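Long-range contacts in Lys-gingipain catalytic subunit (Porphyromonas gingivalis, PDB 6I9A), which cleaves proteins after lysine as a secreted cysteine endopeptidase of family C25 and may act as a virulence factor in periodontal disease: residues 17-22 with 78-83; 150-155 with 188-193; 293-298 with 337-342; 396-401 with 436-441. One frame throughout, in Å; residues are numbered along the deposited sequence.

Interaction 1 (17-22 with 78-83)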
# COMPACT_ATOMS: atom_id res chain seq x y z
N LEU A 17 -5.24 10.95 7.80
CA LEU A 17 -6.60 11.09 8.29
C LEU A 17 -7.16 9.67 8.38
O LEU A 17 -7.09 8.91 7.39
CB LEU A 17 -7.40 11.95 7.29
CG LEU A 17 -8.88 12.06 7.59
CD1 LEU A 17 -9.14 12.74 8.95
CD2 LEU A 17 -9.57 12.92 6.55
N VAL A 18 -7.69 9.30 9.54
CA VAL A 18 -8.29 8.01 9.75
C VAL A 18 -9.76 8.17 10.00
O VAL A 18 -10.15 8.96 10.89
CB VAL A 18 -7.62 7.26 10.95
CG1 VAL A 18 -8.26 5.88 11.17
CG2 VAL A 18 -6.11 7.17 10.77
N VAL A 19 -10.61 7.50 9.23
CA VAL A 19 -12.07 7.47 9.50
C VAL A 19 -12.46 6.02 9.71
O VAL A 19 -12.22 5.19 8.83
CB VAL A 19 -12.85 8.10 8.33
CG1 VAL A 19 -14.35 7.97 8.59
CG2 VAL A 19 -12.42 9.56 8.10
N ALA A 20 -12.93 5.71 10.92
CA ALA A 20 -13.15 4.36 11.33
C ALA A 20 -14.54 4.13 11.87
O ALA A 20 -15.10 4.98 12.59
CB ALA A 20 -12.14 3.99 12.40
N GLY A 21 -15.04 2.92 11.69
CA GLY A 21 -16.27 2.55 12.36
C GLY A 21 -16.01 2.60 13.86
O GLY A 21 -14.96 2.16 14.37
N ALA A 22 -17.02 3.06 14.59
CA ALA A 22 -16.90 3.21 16.04
C ALA A 22 -16.56 1.91 16.78
O ALA A 22 -15.94 1.97 17.85
CB ALA A 22 -18.20 3.80 16.58
N VAL A 78 -1.70 13.17 3.71
CA VAL A 78 -1.09 12.35 2.66
C VAL A 78 -1.95 11.09 2.44
O VAL A 78 -2.24 10.72 1.31
CB VAL A 78 0.36 11.98 3.10
CG1 VAL A 78 0.96 10.98 2.11
CG2 VAL A 78 1.23 13.28 3.20
N PHE A 79 -2.27 10.42 3.54
CA PHE A 79 -3.06 9.21 3.54
C PHE A 79 -4.43 9.41 4.11
O PHE A 79 -4.63 10.18 5.05
CB PHE A 79 -2.41 8.11 4.40
CG PHE A 79 -1.09 7.59 3.85
CD1 PHE A 79 -1.07 6.66 2.81
CD2 PHE A 79 0.13 8.04 4.38
CE1 PHE A 79 0.16 6.19 2.31
CE2 PHE A 79 1.33 7.56 3.88
CZ PHE A 79 1.34 6.69 2.82
N LEU A 80 -5.37 8.63 3.58
CA LEU A 80 -6.72 8.45 4.09
C LEU A 80 -6.91 6.98 4.38
O LEU A 80 -6.93 6.18 3.47
CB LEU A 80 -7.76 8.99 3.08
CG LEU A 80 -9.21 8.67 3.43
CD1 LEU A 80 -9.65 9.37 4.74
CD2 LEU A 80 -10.14 9.09 2.28
N ALA A 81 -7.06 6.63 5.67
CA ALA A 81 -7.29 5.27 6.11
C ALA A 81 -8.75 5.08 6.47
O ALA A 81 -9.26 5.74 7.38
CB ALA A 81 -6.42 4.94 7.31
N LEU A 82 -9.46 4.24 5.74
CA LEU A 82 -10.86 3.89 6.01
C LEU A 82 -10.85 2.58 6.74
O LEU A 82 -10.25 1.60 6.27
CB LEU A 82 -11.65 3.78 4.69
CG LEU A 82 -11.56 4.99 3.77
CD1 LEU A 82 -12.29 4.69 2.45
CD2 LEU A 82 -12.18 6.24 4.46
N VAL A 83 -11.45 2.53 7.93
CA VAL A 83 -11.43 1.32 8.76
C VAL A 83 -12.85 0.81 8.93
O VAL A 83 -13.68 1.46 9.58
CB VAL A 83 -10.74 1.59 10.12
CG1 VAL A 83 -10.69 0.31 10.93
CG2 VAL A 83 -9.35 2.18 9.89
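Strands 17-20 and 79-83 run side by side in parallel, their short axes 4.7 Å apart and inclined by 13°, with Leu-17, Val-18, Val-19 and Ala-20 paired to Leu-80, Ala-81, Leu-82 and Val-83. Five backbone hydrogen bonds join them, beginning with Leu-17 N to Phe-79 O and closing with Gly-21 N to Val-83 O at 2.9 Å, so the pairing runs one residue past the regular strand 17-20. CA-H...O contacts add to these bonds; Leu-80 CA, for instance, lies 3.4 Å from Leu-17 O.

On the face bearing Leu-17, Val-19, Leu-80 and Leu-82, Leu-17 and Leu-80 extend alongside each other in the same direction. Leu-80 carries its CG anti to the backbone N (chi1 172°), and its CD1 branch turns back to the neighbouring strand, 4.0 Å from Leu-17 CD2 and 3.7 Å from Leu-17 O. Ile-63 of helix 56-72 packs on Leu-17, Val-19 and Leu-80 together. The other face is built from smaller groups: Ala-20 CB approaches Val-83 CB to 3.6 Å, while Val-18 CG1 meets Val-83 CG2 at 4.1 Å, the two valines slanting across each other. Every residue that touches here is buried.

Strand 40-46 flanks 14-20 and strand 117-121 flanks 79-83, giving a four-stranded parallel sheet of order 2-1-3-4. Interior strands joined through helical connections are characteristic of the alpha/beta architecture of the C25 peptidase domain, and this pair forms the middle of that sheet.

Interaction 2 (150-155 with 188-193)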
# COMPACT_ATOMS: atom_id res chain seq x y z
N LEU A 150 11.59 -12.79 2.40
CA LEU A 150 11.53 -11.49 1.73
C LEU A 150 12.28 -11.52 0.39
O LEU A 150 12.05 -10.66 -0.48
CB LEU A 150 12.15 -10.42 2.63
CG LEU A 150 11.38 -10.14 3.91
CD1 LEU A 150 12.11 -9.16 4.79
CD2 LEU A 150 9.97 -9.59 3.60
N GLU A 151 13.13 -12.54 0.16
CA GLU A 151 13.94 -12.67 -1.04
C GLU A 151 13.23 -13.52 -2.10
O GLU A 151 13.87 -13.92 -3.09
CB GLU A 151 15.31 -13.27 -0.69
CG GLU A 151 16.03 -12.41 0.36
CD GLU A 151 17.34 -13.03 0.82
OE1 GLU A 151 18.39 -12.37 0.66
OE2 GLU A 151 17.32 -14.19 1.32
N LYS A 152 11.93 -13.75 -1.93
CA LYS A 152 11.19 -14.67 -2.80
C LYS A 152 9.89 -14.04 -3.25
O LYS A 152 9.26 -13.31 -2.46
CB LYS A 152 10.91 -15.98 -2.02
CG LYS A 152 12.17 -16.51 -1.31
CD LYS A 152 11.92 -17.85 -0.64
CE LYS A 152 13.13 -18.29 0.15
NZ LYS A 152 12.82 -19.48 0.97
N VAL A 153 9.47 -14.32 -4.49
CA VAL A 153 8.22 -13.77 -5.03
C VAL A 153 7.54 -14.85 -5.84
O VAL A 153 8.18 -15.83 -6.26
CB VAL A 153 8.42 -12.49 -5.89
CG1 VAL A 153 9.10 -11.38 -5.09
CG2 VAL A 153 9.17 -12.77 -7.19
N LEU A 154 6.22 -14.64 -6.08
CA LEU A 154 5.40 -15.51 -6.92
C LEU A 154 4.73 -14.64 -7.98
O LEU A 154 4.02 -13.69 -7.67
CB LEU A 154 4.35 -16.21 -6.08
CG LEU A 154 3.34 -17.08 -6.87
CD1 LEU A 154 4.02 -18.22 -7.64
CD2 LEU A 154 2.26 -17.59 -5.95
N LEU A 155 4.99 -15.00 -9.27
CA LEU A 155 4.46 -14.26 -10.44
C LEU A 155 3.74 -15.22 -11.35
O LEU A 155 4.33 -16.26 -11.75
CB LEU A 155 5.63 -13.61 -11.17
CG LEU A 155 6.52 -12.66 -10.34
CD1 LEU A 155 7.72 -12.20 -11.17
CD2 LEU A 155 5.70 -11.43 -9.85
N ASP A 188 14.63 -16.52 -5.17
CA ASP A 188 13.62 -17.45 -5.68
C ASP A 188 12.50 -16.67 -6.31
O ASP A 188 11.73 -15.99 -5.61
CB ASP A 188 13.09 -18.32 -4.54
CG ASP A 188 14.18 -19.14 -3.87
OD1 ASP A 188 14.80 -18.64 -2.91
OD2 ASP A 188 14.48 -20.25 -4.36
N VAL A 189 12.43 -16.71 -7.62
CA VAL A 189 11.43 -16.01 -8.39
C VAL A 189 10.54 -17.10 -8.96
O VAL A 189 10.78 -17.63 -10.06
CB VAL A 189 12.05 -15.08 -9.42
CG1 VAL A 189 10.96 -14.39 -10.23
CG2 VAL A 189 12.96 -14.04 -8.75
N TYR A 190 9.54 -17.51 -8.18
CA TYR A 190 8.64 -18.57 -8.61
C TYR A 190 7.74 -17.97 -9.67
O TYR A 190 7.07 -16.97 -9.41
CB TYR A 190 7.82 -19.09 -7.44
CG TYR A 190 8.61 -19.49 -6.22
CD1 TYR A 190 9.47 -20.59 -6.23
CD2 TYR A 190 8.46 -18.80 -5.02
CE1 TYR A 190 10.15 -20.98 -5.08
CE2 TYR A 190 9.09 -19.21 -3.86
CZ TYR A 190 9.95 -20.28 -3.90
OH TYR A 190 10.54 -20.68 -2.71
N ASN A 191 7.73 -18.54 -10.87
CA ASN A 191 6.95 -17.92 -11.96
C ASN A 191 6.31 -19.00 -12.80
O ASN A 191 6.93 -20.03 -13.10
CB ASN A 191 7.85 -17.00 -12.81
CG ASN A 191 8.94 -17.70 -13.58
OD1 ASN A 191 8.80 -17.90 -14.79
ND2 ASN A 191 10.05 -18.05 -12.92
N TYR A 192 5.05 -18.76 -13.16
CA TYR A 192 4.28 -19.69 -13.97
C TYR A 192 3.72 -18.89 -15.13
O TYR A 192 2.84 -18.02 -14.94
CB TYR A 192 3.18 -20.29 -13.12
CG TYR A 192 3.75 -21.15 -12.02
CD1 TYR A 192 4.25 -20.58 -10.85
CD2 TYR A 192 3.90 -22.54 -12.19
CE1 TYR A 192 4.88 -21.35 -9.87
CE2 TYR A 192 4.51 -23.32 -11.21
CZ TYR A 192 4.98 -22.73 -10.04
OH TYR A 192 5.60 -23.48 -9.07
N LEU A 193 4.25 -19.12 -16.31
CA LEU A 193 3.89 -18.36 -17.49
C LEU A 193 2.77 -18.94 -18.27
O LEU A 193 2.16 -18.24 -19.08
CB LEU A 193 5.14 -18.26 -18.40
CG LEU A 193 6.32 -17.43 -17.80
CD1 LEU A 193 7.61 -17.59 -18.62
CD2 LEU A 193 5.92 -15.94 -17.58
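Lys-152 and Asp-188 stand side by side on one face of a parallel strand pair, their CA atoms 4.7 Å apart. Followed outward in one of its two modelled conformers, Lys-152 CB rests 3.7 Å from Asp-188 O, and CG lies 3.8 Å from Asp-188 CB. CD has Asp-188 OD1 and Tyr-190 OH both 3.8 Å away, in directions nearly at right angles. CE comes to 3.5 Å from Asp-188 OD1, but NZ stops 4.4 Å from that oxygen, beyond a salt bridge. Extended past CG in this conformer, the chain lays its methylenes along the carboxylate.

Next along this face, Tyr-190 brings CD2 to 3.2 Å from Val-153 O, while its ring stacks with that of His-203. Leu-154 CD1 touches both Tyr-190 CB and the ring edge (CE1) of Tyr-192, whose OH is bonded to His-203. On the opposite face Val-153 CG2 and Val-189 CG1 pack at 3.9 Å.

Backbone bonds join strand 152-157 to the outermost strand 188-192, completing a beta-alpha-beta crossover through helix 163-178. The buried Val-153, Leu-154 and Leu-155 pack against Val-189 and the tyrosines, whereas partly exposed Lys-152 and Asp-188 probably attract only through longer-range electrostatics.

Interaction 3 (293-298 with 337-342). With NA (sodium ion), chain F.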
# COMPACT_ATOMS: atom_id res chain seq x y z
N VAL A 293 3.45 -2.68 -16.86
CA VAL A 293 4.68 -2.49 -17.63
C VAL A 293 4.98 -1.04 -17.99
O VAL A 293 6.16 -0.66 -18.15
CB VAL A 293 4.51 -3.32 -18.93
CG1 VAL A 293 5.53 -2.96 -19.99
CG2 VAL A 293 4.58 -4.81 -18.61
N GLY A 294 3.91 -0.25 -18.20
CA GLY A 294 4.02 1.11 -18.72
C GLY A 294 3.24 1.21 -20.02
O GLY A 294 2.91 0.22 -20.68
N ALA A 295 2.91 2.46 -20.36
CA ALA A 295 2.30 2.71 -21.67
C ALA A 295 3.30 2.44 -22.80
O ALA A 295 4.51 2.31 -22.59
CB ALA A 295 1.80 4.15 -21.75
N ASN A 296 2.75 2.38 -24.03
CA ASN A 296 3.55 2.05 -25.26
C ASN A 296 3.92 0.56 -25.29
O ASN A 296 4.67 0.15 -26.16
CB ASN A 296 4.77 2.93 -25.53
CG ASN A 296 4.42 4.14 -26.35
OD1 ASN A 296 3.50 4.08 -27.20
ND2 ASN A 296 5.12 5.25 -26.09
N ALA A 297 3.35 -0.26 -24.43
CA ALA A 297 3.46 -1.71 -24.52
C ALA A 297 2.57 -2.17 -25.68
O ALA A 297 1.51 -1.61 -25.92
CB ALA A 297 2.96 -2.31 -23.20
N VAL A 298 3.05 -3.16 -26.43
CA VAL A 298 2.35 -3.68 -27.60
C VAL A 298 1.99 -5.14 -27.38
O VAL A 298 2.80 -5.93 -26.86
CB VAL A 298 3.27 -3.48 -28.84
CG1 VAL A 298 2.72 -4.19 -30.06
CG2 VAL A 298 3.47 -2.00 -29.11
N THR A 337 -3.51 5.78 -17.62
CA THR A 337 -3.96 7.10 -18.04
C THR A 337 -3.05 7.61 -19.15
O THR A 337 -3.54 8.17 -20.17
CB THR A 337 -3.92 8.06 -16.82
OG1 THR A 337 -4.74 7.50 -15.77
CG2 THR A 337 -4.50 9.41 -17.17
N HIS A 338 -1.74 7.48 -18.99
CA HIS A 338 -0.80 7.95 -19.99
C HIS A 338 -1.04 7.27 -21.32
O HIS A 338 -0.95 7.91 -22.39
CB HIS A 338 0.66 7.69 -19.51
CG HIS A 338 1.69 8.30 -20.36
ND1 HIS A 338 1.75 9.66 -20.53
CD2 HIS A 338 2.70 7.71 -21.04
CE1 HIS A 338 2.82 9.87 -21.30
NE2 HIS A 338 3.42 8.71 -21.61
N ALA A 339 -1.36 5.96 -21.32
CA ALA A 339 -1.65 5.22 -22.55
C ALA A 339 -2.75 5.91 -23.35
O ALA A 339 -2.65 6.07 -24.56
CB ALA A 339 -2.02 3.79 -22.19
N GLY A 340 -3.82 6.33 -22.65
CA GLY A 340 -4.90 7.07 -23.32
C GLY A 340 -4.40 8.40 -23.86
O GLY A 340 -4.74 8.81 -24.98
N ASN A 341 -3.59 9.11 -23.08
CA ASN A 341 -3.11 10.43 -23.48
C ASN A 341 -2.22 10.41 -24.69
O ASN A 341 -2.17 11.38 -25.45
CB ASN A 341 -2.32 11.09 -22.35
CG ASN A 341 -3.18 11.51 -21.20
OD1 ASN A 341 -4.41 11.58 -21.31
ND2 ASN A 341 -2.58 11.72 -20.02
N ILE A 342 -1.54 9.29 -24.93
CA ILE A 342 -0.58 9.22 -26.04
C ILE A 342 -1.20 8.47 -27.24
O ILE A 342 -0.52 8.35 -28.26
CB ILE A 342 0.81 8.65 -25.64
CG1 ILE A 342 0.72 7.16 -25.30
CG2 ILE A 342 1.40 9.50 -24.51
CD1 ILE A 342 2.11 6.53 -24.95
NA NA F . 8.06 0.65 -18.48
O HOH W 1 9.92 2.22 -18.74
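A single methyl group, Ala-295 CB, carries most of this contact, which has no hydrogen bond between its segments. The motif is a loop packed on a helix: residues 293-298 begin with Val-293, the last residue of helix 285-293, continue into the loop that follows, and meet the final turns of helix 325-342 within the C25 peptidase domain. Ala-295 and Ala-339 are the residues in closest backbone register, with CA atoms 4.8 Å apart.

The Ala-295 methyl points toward the helix and is met by three residues. Ala-339 N lies 3.7 Å from Ala-295 CB, and the two alanine methyls approach to 3.9 Å. His-338 presents the edge of its imidazole, with CD2 nearest the methyl, while its ring also meets that of Tyr-3 with the planes inclined by about 60°. Ile-342 CD1 lies 4.0 Å from Ala-295 CB, and Ile-342 CG2 lies over one face of this imidazole, toward its rim.

Just before the contact, Val-293 O binds a sodium ion at 2.3 Å. Tyr-174, Thr-308, Ser-309, Asp-314 and a water complete the site. Gly-294 leaves the helix with positive phi (120°), next to the ion. Ser-309 also hydrogen-bonds Ala-295, linking the metal site to the packed methyl.

At the exposed margin Ile-342 holds CG1 between its backbone N and carbonyl carbon (chi1 69°), and CD1 reaches across to the Asn-296 amide, 3.5 Å from ND2 and 3.6 Å from OD1.

Interaction 4 (396-401 with 436-441)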
# COMPACT_ATOMS: atom_id res chain seq x y z
N ALA A 396 21.12 9.20 4.56
CA ALA A 396 20.37 10.19 3.79
C ALA A 396 19.00 9.64 3.36
O ALA A 396 18.90 8.59 2.76
CB ALA A 396 21.17 10.62 2.57
N GLY A 397 17.97 10.42 3.64
CA GLY A 397 16.61 10.04 3.28
C GLY A 397 15.84 9.36 4.37
O GLY A 397 14.63 9.18 4.25
N SER A 398 16.53 8.92 5.45
CA SER A 398 15.82 8.28 6.54
C SER A 398 14.90 9.25 7.25
O SER A 398 15.19 10.46 7.35
CB SER A 398 16.81 7.75 7.58
OG SER A 398 17.65 6.74 7.02
N TYR A 399 13.79 8.74 7.77
CA TYR A 399 12.78 9.52 8.49
C TYR A 399 12.87 9.17 9.96
O TYR A 399 12.76 8.00 10.35
CB TYR A 399 11.42 9.19 7.89
CG TYR A 399 10.26 10.01 8.39
CD1 TYR A 399 10.28 11.41 8.35
CD2 TYR A 399 9.07 9.40 8.78
CE1 TYR A 399 9.15 12.16 8.70
CE2 TYR A 399 7.94 10.13 9.13
CZ TYR A 399 7.99 11.51 9.08
OH TYR A 399 6.85 12.22 9.38
N VAL A 400 13.09 10.23 10.77
CA VAL A 400 13.29 10.08 12.21
C VAL A 400 12.10 10.62 12.97
O VAL A 400 11.67 11.75 12.69
CB VAL A 400 14.60 10.80 12.61
CG1 VAL A 400 14.88 10.60 14.10
CG2 VAL A 400 15.80 10.34 11.77
N ALA A 401 11.63 9.89 13.96
CA ALA A 401 10.46 10.30 14.74
C ALA A 401 10.76 10.12 16.20
O ALA A 401 11.22 9.06 16.63
CB ALA A 401 9.23 9.47 14.37
N VAL A 436 12.52 6.60 19.81
CA VAL A 436 13.13 7.15 18.62
C VAL A 436 13.06 6.08 17.58
O VAL A 436 13.59 4.99 17.78
CB VAL A 436 14.59 7.61 18.83
CG1 VAL A 436 15.16 8.21 17.55
CG2 VAL A 436 14.68 8.60 19.98
N VAL A 437 12.39 6.35 16.46
CA VAL A 437 12.20 5.39 15.36
C VAL A 437 12.78 5.99 14.12
O VAL A 437 12.53 7.17 13.81
CB VAL A 437 10.71 4.99 15.20
CG1 VAL A 437 10.50 4.09 13.97
CG2 VAL A 437 10.22 4.27 16.46
N ILE A 438 13.55 5.18 13.39
CA ILE A 438 14.15 5.60 12.12
C ILE A 438 13.76 4.61 11.05
O ILE A 438 14.01 3.40 11.23
CB ILE A 438 15.68 5.74 12.21
CG1 ILE A 438 16.10 6.59 13.45
CG2 ILE A 438 16.25 6.30 10.89
CD1 ILE A 438 17.67 6.65 13.65
N THR A 439 13.14 5.10 9.99
CA THR A 439 12.71 4.22 8.89
C THR A 439 13.21 4.77 7.58
O THR A 439 13.52 5.96 7.44
CB THR A 439 11.16 4.11 8.86
OG1 THR A 439 10.57 5.40 8.70
CG2 THR A 439 10.56 3.43 10.10
N ARG A 440 13.32 3.88 6.61
CA ARG A 440 13.70 4.26 5.26
C ARG A 440 13.24 3.16 4.33
O ARG A 440 13.31 1.98 4.70
CB ARG A 440 15.23 4.47 5.15
CG ARG A 440 15.68 5.01 3.80
CD ARG A 440 17.17 5.28 3.76
NE ARG A 440 17.54 5.60 2.38
CZ ARG A 440 18.79 5.63 1.94
NH1 ARG A 440 19.81 5.43 2.79
NH2 ARG A 440 19.04 5.87 0.66
N SER A 441 12.82 3.51 3.12
CA SER A 441 12.37 2.49 2.15
C SER A 441 13.46 1.44 1.93
O SER A 441 14.62 1.78 1.64
CB SER A 441 12.05 3.17 0.82
OG SER A 441 11.84 2.19 -0.19
O HOH W 2 10.38 6.60 11.17
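Val-400 and Ile-438 form the close-packed part of this antiparallel pair, a non-hydrogen-bonded position where their CA atoms approach to 4.6 Å. The side chains lie alongside each other, with Val-400 CG2 4.1 Å from Ile-438 CG1. The other branch, Ile-438 CG2, is anti to the backbone N and meets Ser-398 CB at 3.7 Å. Ile-392 and Val-422 also pack on Val-400, from the facing strands 389-394 and 419-424.

Hydrogen-bonded pairs flank this position: Tyr-399 N reaches Thr-439 O at 2.8 Å with an N-H...O angle of 174°, and Ala-401 pairs with Val-437 in both directions. These antiparallel strands belong to the C-terminal immunoglobulin-like beta-sandwich, whose Tyr-399 OH bonds Gly-39 and Val-14 of the peptidase domain.

Thr-439 and the end at Arg-440 are less buried and more polar. A water lies 2.9 Å from Tyr-399 O and 2.8 Å from Thr-439 OG1, bridging the strands. Farther out, the extended Arg-440 lays its guanidinium flat against Ala-396 O, which sits 3.1 Å above the plane over its centre; the angles there are poor for hydrogen bonding, and Arg-440 NH1 instead bonds Ser-395 OG.

Three of the four contacts pair beta strands, each in a different sheet. Interaction 1 lies wholly in the core, between inner strands of the four-stranded parallel sheet, and its side chains are entirely apolar. Interaction 2 uses the same parallel pairing at the border of the six-stranded sheet, where charged and aromatic groups join the aliphatic ones. Interaction 4 is antiparallel and belongs to the immunoglobulin-like domain; it is mostly buried but has a watered, polar margin. Interaction 3, near the surface, relies on side-chain packing without cross-segment hydrogen bonds. Interactions 1 and 4 have the closest centres, about 23 Å apart, yet do not touch.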